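Local coordinates for protein glycosyl hydrolase BlGH5_18 (PDB 7LQX) that probably hydrolyses glycosidic bonds during N-glycan breakdown, as a family 5, subfamily 18 glycoside hydrolase of an infant-gut bifidobacterium, at residues Y71-P74 with W78-R81; K82-V87 with Y146-Q151. All blocks are in the same frame, centred on the assembly; numbering follows the deposited sequence.

From the N terminus, the chain leaves barrel strand 62-65, makes the short helix 69-72 and turns back on itself; interaction 1 closes this tight loop, bringing 78-81 against 71-74 with three residues between. Helix 81-96 starts at once, and its first turns supply one side of interaction 2. That contact closes a much longer loop, through strand 100-104, and its other side lies on helix 132-149. The two contacts therefore follow in series, neither nesting nor crossing. They touch where Ile79 CG2 lies 3.5 Å from Ile84 CD1 and where Leu72 packs on Ala83, tying the loop that follows strand 62-65 to two neighbouring outer helices of the barrel.

Interaction 1. Residues Y71-P74 with W78-R81; sequences YLQP and WINR. With EDO (1,2-ethanediol), chain B.
Asn80 makes both hydrogen bonds that join the two segments. Its backbone N donates to Leu72 O at 2.8 Å, nearly straight at 173°, while its side-chain ND2 reaches Tyr71 O at 2.9 Å, more bent and with the oxygen near the amide plane. Leu72 O takes a second, weaker approach, a CH···O contact from Ile79 CA at 3.5 Å. Having CG anti to the backbone N (chi1 171°) swings the Asn80 amide toward the end of helix 69-72. The other amide atom, OD1, faces the next helix, where it caps the backbone N of Ala83 and Lys82 through weak bonds.

Packing fills in around this. Pro74 CD sits 3.2 Å from Trp78 O, and Pro74 CG approaches the edge of the indole at CD1. Gln73 crosses Ile79 at a slant, NE2 3.8 Å from CG1, though the polar partner of NE2 is Ala137 O; OE1 takes a bond from Trp69.

Trp78 NE1 donates to 1,2-ethanediol O1 at 2.8 Å and weakly to O2. The diol, probably from the crystallisation liquor, also bonds His38 O of the second subunit.

With an alanine here, in place of Asn80, Tyr71 O would probably lose its amide donor and the start of helix 81-96 its side-chain cap. One side chain thus serves the end of one helix and the start of the next.

Interaction 2. Residues K82-V87 with Y146-Q151; sequences KAIADV and YGELAQ
Ile84 faces Glu148 with their CA atoms 7.6 Å apart and Val87 faces Leu149 at 8.0 Å, so the two helices advance together in the same general sense, and no hydrogen bond joins the two segments. At the first pair, the methyl CG2 of Ile84 meets the aliphatic root of Glu148, lying 3.7 Å from CG and 3.9 Å from CB, with the side chains crossing at about a right angle. The branch gets there because CG2 stands opposite the backbone N across the CA–CB bond, while CG1 is turned to the N side (chi1 -72°). Glu148 bends at its second torsion (chi2 -65°), which lets methylenes pack on isoleucine while the carboxylate turns off to form a salt bridge through OE1 with Arg88, on the same helix as Ile84.

The second pair is purely apolar: Val87 CG1 and Leu149 CD2 come within 4.1 Å, branch against branch at a slant. This is the packing of adjacent outer helices in the (beta/alpha)8 barrel of family 5 glycoside hydrolases, helix 81-96 leading into strand 100-104 and helix 132-149 into strand 155-159. Leu145 extends the seam by touching both Ile84 and Val87, and Leu149 also rests on Phe155.

Away from the contact, Lys82 and Gln151 bond within their own segments. Lys82 NZ reaches the syn side of Asp86 OD2 at 2.7 Å, a salt bridge between residues four apart, about one helical turn. Farther along the second segment, Gln151 NE2 folds back onto Gly147 O at 3.0 Å (167°), and Gln151 OE1 accepts a weak bond from Arg88, the same guanidinium that holds Glu148.

Interaction 1. Residues Y71-P74 with W78-R81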
loop_
_atom_site.group_PDB
_atom_site.type_symbol
_atom_site.label_atom_id
_atom_site.label_comp_id
_atom_site.label_asym_id
_atom_site.label_seq_id
_atom_site.Cartn_x
_atom_site.Cartn_y
_atom_site.Cartn_z
ATOM N N TYR A 71 2.292 -7.548 2.345
ATOM C CA TYR A 71 3.486 -8.385 2.282
ATOM C C TYR A 71 3.126 -9.861 2.150
ATOM O O TYR A 71 3.859 -10.619 1.502
ATOM C CB TYR A 71 4.395 -8.192 3.509
ATOM C CG TYR A 71 4.610 -6.748 3.925
ATOM C CD1 TYR A 71 4.558 -5.706 3.006
ATOM C CD2 TYR A 71 4.845 -6.433 5.248
ATOM C CE1 TYR A 71 4.717 -4.391 3.414
ATOM C CE2 TYR A 71 5.007 -5.131 5.657
ATOM C CZ TYR A 71 4.950 -4.116 4.738
ATOM O OH TYR A 71 5.106 -2.824 5.178
ATOM N N LEU A 72 1.990 -10.267 2.735
ATOM C CA LEU A 72 1.531 -11.643 2.629
ATOM C C LEU A 72 0.978 -11.951 1.244
ATOM O O LEU A 72 1.130 -13.071 0.744
ATOM C CB LEU A 72 0.415 -11.918 3.640
ATOM C CG LEU A 72 0.752 -12.097 5.116
ATOM C CD1 LEU A 72 -0.544 -12.178 5.912
ATOM C CD2 LEU A 72 1.585 -13.342 5.327
ATOM N N GLN A 73 0.281 -10.994 0.632
ATOM C CA GLN A 73 -0.487 -11.232 -0.594
ATOM C C GLN A 73 -0.353 -10.017 -1.501
ATOM O O GLN A 73 -1.303 -9.251 -1.705
ATOM C CB GLN A 73 -1.944 -11.518 -0.241
ATOM C CG GLN A 73 -2.766 -12.124 -1.347
ATOM C CD GLN A 73 -4.096 -12.624 -0.832
ATOM O OE1 GLN A 73 -4.742 -11.968 -0.016
ATOM N NE2 GLN A 73 -4.502 -13.799 -1.294
ATOM N N PRO A 74 0.839 -9.807 -2.060
ATOM C CA PRO A 74 1.095 -8.577 -2.826
ATOM C C PRO A 74 0.364 -8.515 -4.150
ATOM O O PRO A 74 0.191 -7.417 -4.690
ATOM C CB PRO A 74 2.619 -8.600 -3.020
ATOM C CG PRO A 74 2.976 -10.057 -2.939
ATOM C CD PRO A 74 2.047 -10.639 -1.918
ATOM N N TRP A 78 -0.843 -14.203 -5.728
ATOM C CA TRP A 78 0.575 -14.436 -5.447
ATOM C C TRP A 78 0.733 -14.288 -3.934
ATOM O O TRP A 78 0.862 -13.169 -3.427
ATOM C CB TRP A 78 1.473 -13.451 -6.185
ATOM C CG TRP A 78 2.929 -13.823 -6.183
ATOM C CD1 TRP A 78 3.914 -13.322 -5.377
ATOM C CD2 TRP A 78 3.559 -14.774 -7.040
ATOM N NE1 TRP A 78 5.122 -13.900 -5.692
ATOM C CE2 TRP A 78 4.931 -14.791 -6.713
ATOM C CE3 TRP A 78 3.102 -15.591 -8.074
ATOM C CZ2 TRP A 78 5.840 -15.613 -7.369
ATOM C CZ3 TRP A 78 4.006 -16.405 -8.724
ATOM C CH2 TRP A 78 5.362 -16.408 -8.370
ATOM N N ILE A 79 0.684 -15.404 -3.227
ATOM C CA ILE A 79 0.871 -15.425 -1.782
ATOM C C ILE A 79 2.351 -15.629 -1.509
ATOM O O ILE A 79 2.981 -16.535 -2.068
ATOM C CB ILE A 79 0.012 -16.522 -1.133
ATOM C CG1 ILE A 79 -1.460 -16.117 -1.224
ATOM C CG2 ILE A 79 0.441 -16.756 0.310
ATOM C CD1 ILE A 79 -2.425 -17.231 -0.874
ATOM N N ASN A 80 2.909 -14.764 -0.677
ATOM C CA ASN A 80 4.340 -14.723 -0.398
ATOM C C ASN A 80 4.616 -15.762 0.675
ATOM O O ASN A 80 4.381 -15.539 1.860
ATOM C CB ASN A 80 4.695 -13.312 0.041
ATOM C CG ASN A 80 6.102 -13.188 0.557
ATOM O OD1 ASN A 80 6.890 -14.128 0.502
ATOM N ND2 ASN A 80 6.427 -12.005 1.073
ATOM N N ARG A 81 5.126 -16.910 0.255
ATOM C CA ARG A 81 5.280 -18.015 1.192
ATOM C C ARG A 81 6.352 -17.725 2.230
ATOM O O ARG A 81 6.269 -18.237 3.352
ATOM C CB ARG A 81 5.509 -19.308 0.413
ATOM C CG ARG A 81 4.359 -19.576 -0.563
ATOM C CD ARG A 81 4.200 -21.042 -0.944
ATOM N NE ARG A 81 3.010 -21.237 -1.773
ATOM C CZ ARG A 81 1.808 -21.577 -1.307
ATOM N NH1 ARG A 81 1.619 -21.774 -0.008
ATOM N NH2 ARG A 81 0.791 -21.719 -2.145
HETATM C C1 EDO B . 8.492 -13.464 -3.971
HETATM O O1 EDO B . 7.868 -13.837 -5.202
HETATM C C2 EDO B . 7.433 -13.101 -2.937
HETATM O O2 EDO B . 6.567 -12.081 -3.450
#

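Interaction 2. Residues K82-V87 with Y146-Q151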
loop_
_atom_site.group_PDB
_atom_site.type_symbol
_atom_site.label_atom_id
_atom_site.label_comp_id
_atom_site.label_asym_id
_atom_site.label_seq_id
_atom_site.Cartn_x
_atom_site.Cartn_y
_atom_site.Cartn_z
ATOM N N LYS A 82 7.329 -16.874 1.908
ATOM C CA LYS A 82 8.306 -16.463 2.912
ATOM C C LYS A 82 7.646 -15.640 4.011
ATOM O O LYS A 82 7.987 -15.777 5.193
ATOM C CB LYS A 82 9.446 -15.684 2.260
ATOM C CG LYS A 82 10.631 -15.453 3.187
ATOM C CD LYS A 82 10.526 -14.128 3.914
ATOM C CE LYS A 82 11.778 -13.846 4.733
ATOM N NZ LYS A 82 11.745 -12.474 5.302
ATOM N N ALA A 83 6.688 -14.788 3.645
ATOM C CA ALA A 83 5.977 -14.011 4.650
ATOM C C ALA A 83 5.181 -14.930 5.567
ATOM O O ALA A 83 5.135 -14.717 6.783
ATOM C CB ALA A 83 5.069 -12.986 3.970
ATOM N N ILE A 84 4.560 -15.973 5.002
ATOM C CA ILE A 84 3.854 -16.953 5.827
ATOM C C ILE A 84 4.834 -17.645 6.762
ATOM O O ILE A 84 4.572 -17.802 7.961
ATOM C CB ILE A 84 3.073 -17.956 4.953
ATOM C CG1 ILE A 84 1.863 -17.256 4.324
ATOM C CG2 ILE A 84 2.639 -19.172 5.774
ATOM C CD1 ILE A 84 0.978 -18.149 3.480
ATOM N N ALA A 85 5.990 -18.053 6.232
ATOM C CA ALA A 85 7.006 -18.695 7.058
ATOM C C ALA A 85 7.458 -17.781 8.189
ATOM O O ALA A 85 7.741 -18.250 9.296
ATOM C CB ALA A 85 8.198 -19.131 6.203
ATOM N N ASP A 86 7.540 -16.473 7.931
ATOM C CA ASP A 86 7.931 -15.542 8.985
ATOM C C ASP A 86 6.873 -15.467 10.085
ATOM O O ASP A 86 7.212 -15.369 11.270
ATOM C CB ASP A 86 8.182 -14.145 8.407
ATOM C CG ASP A 86 9.460 -14.057 7.588
ATOM O OD1 ASP A 86 10.331 -14.942 7.699
ATOM O OD2 ASP A 86 9.601 -13.057 6.845
ATOM N N VAL A 87 5.592 -15.472 9.720
ATOM C CA VAL A 87 4.554 -15.527 10.750
ATOM C C VAL A 87 4.697 -16.803 11.571
ATOM O O VAL A 87 4.622 -16.781 12.805
ATOM C CB VAL A 87 3.147 -15.410 10.139
ATOM C CG1 VAL A 87 2.093 -15.422 11.250
ATOM C CG2 VAL A 87 3.026 -14.155 9.304
ATOM N N TYR A 146 -3.328 -20.641 7.741
ATOM C CA TYR A 146 -3.808 -21.567 8.759
ATOM C C TYR A 146 -3.132 -22.926 8.634
ATOM O O TYR A 146 -2.760 -23.539 9.643
ATOM C CB TYR A 146 -5.326 -21.718 8.649
ATOM C CG TYR A 146 -5.868 -22.737 9.616
ATOM C CD1 TYR A 146 -5.854 -22.499 10.982
ATOM C CD2 TYR A 146 -6.387 -23.936 9.167
ATOM C CE1 TYR A 146 -6.344 -23.434 11.878
ATOM C CE2 TYR A 146 -6.880 -24.879 10.051
ATOM C CZ TYR A 146 -6.852 -24.631 11.403
ATOM O OH TYR A 146 -7.353 -25.602 12.249
ATOM N N GLY A 147 -2.974 -23.423 7.406
ATOM C CA GLY A 147 -2.382 -24.734 7.224
ATOM C C GLY A 147 -0.960 -24.815 7.736
ATOM O O GLY A 147 -0.522 -25.870 8.199
ATOM N N GLU A 148 -0.216 -23.710 7.648
ATOM C CA GLU A 148 1.128 -23.658 8.214
ATOM C C GLU A 148 1.084 -23.474 9.727
ATOM O O GLU A 148 1.777 -24.178 10.471
ATOM C CB GLU A 148 1.929 -22.536 7.543
ATOM C CG GLU A 148 2.322 -22.850 6.108
ATOM C CD GLU A 148 3.275 -24.019 6.023
ATOM O OE1 GLU A 148 4.234 -24.054 6.822
ATOM O OE2 GLU A 148 3.053 -24.918 5.185
ATOM N N LEU A 149 0.263 -22.540 10.206
ATOM C CA LEU A 149 0.260 -22.238 11.631
ATOM C C LEU A 149 -0.298 -23.389 12.457
ATOM O O LEU A 149 0.116 -23.576 13.604
ATOM C CB LEU A 149 -0.539 -20.967 11.891
ATOM C CG LEU A 149 0.021 -19.680 11.281
ATOM C CD1 LEU A 149 -0.914 -18.535 11.615
ATOM C CD2 LEU A 149 1.435 -19.411 11.764
ATOM N N ALA A 150 -1.223 -24.174 11.896
ATOM C CA ALA A 150 -1.766 -25.326 12.603
ATOM C C ALA A 150 -0.694 -26.343 12.965
ATOM O O ALA A 150 -0.922 -27.181 13.843
ATOM C CB ALA A 150 -2.825 -25.998 11.734
ATOM N N GLN A 151 0.464 -26.293 12.304
ATOM C CA GLN A 151 1.563 -27.203 12.608
ATOM C C GLN A 151 2.374 -26.768 13.822
ATOM O O GLN A 151 3.251 -27.523 14.257
ATOM C CB GLN A 151 2.454 -27.362 11.375
ATOM C CG GLN A 151 1.707 -27.932 10.173
ATOM C CD GLN A 151 2.548 -27.966 8.917
ATOM O OE1 GLN A 151 3.671 -28.477 8.923
ATOM N NE2 GLN A 151 2.014 -27.417 7.829
#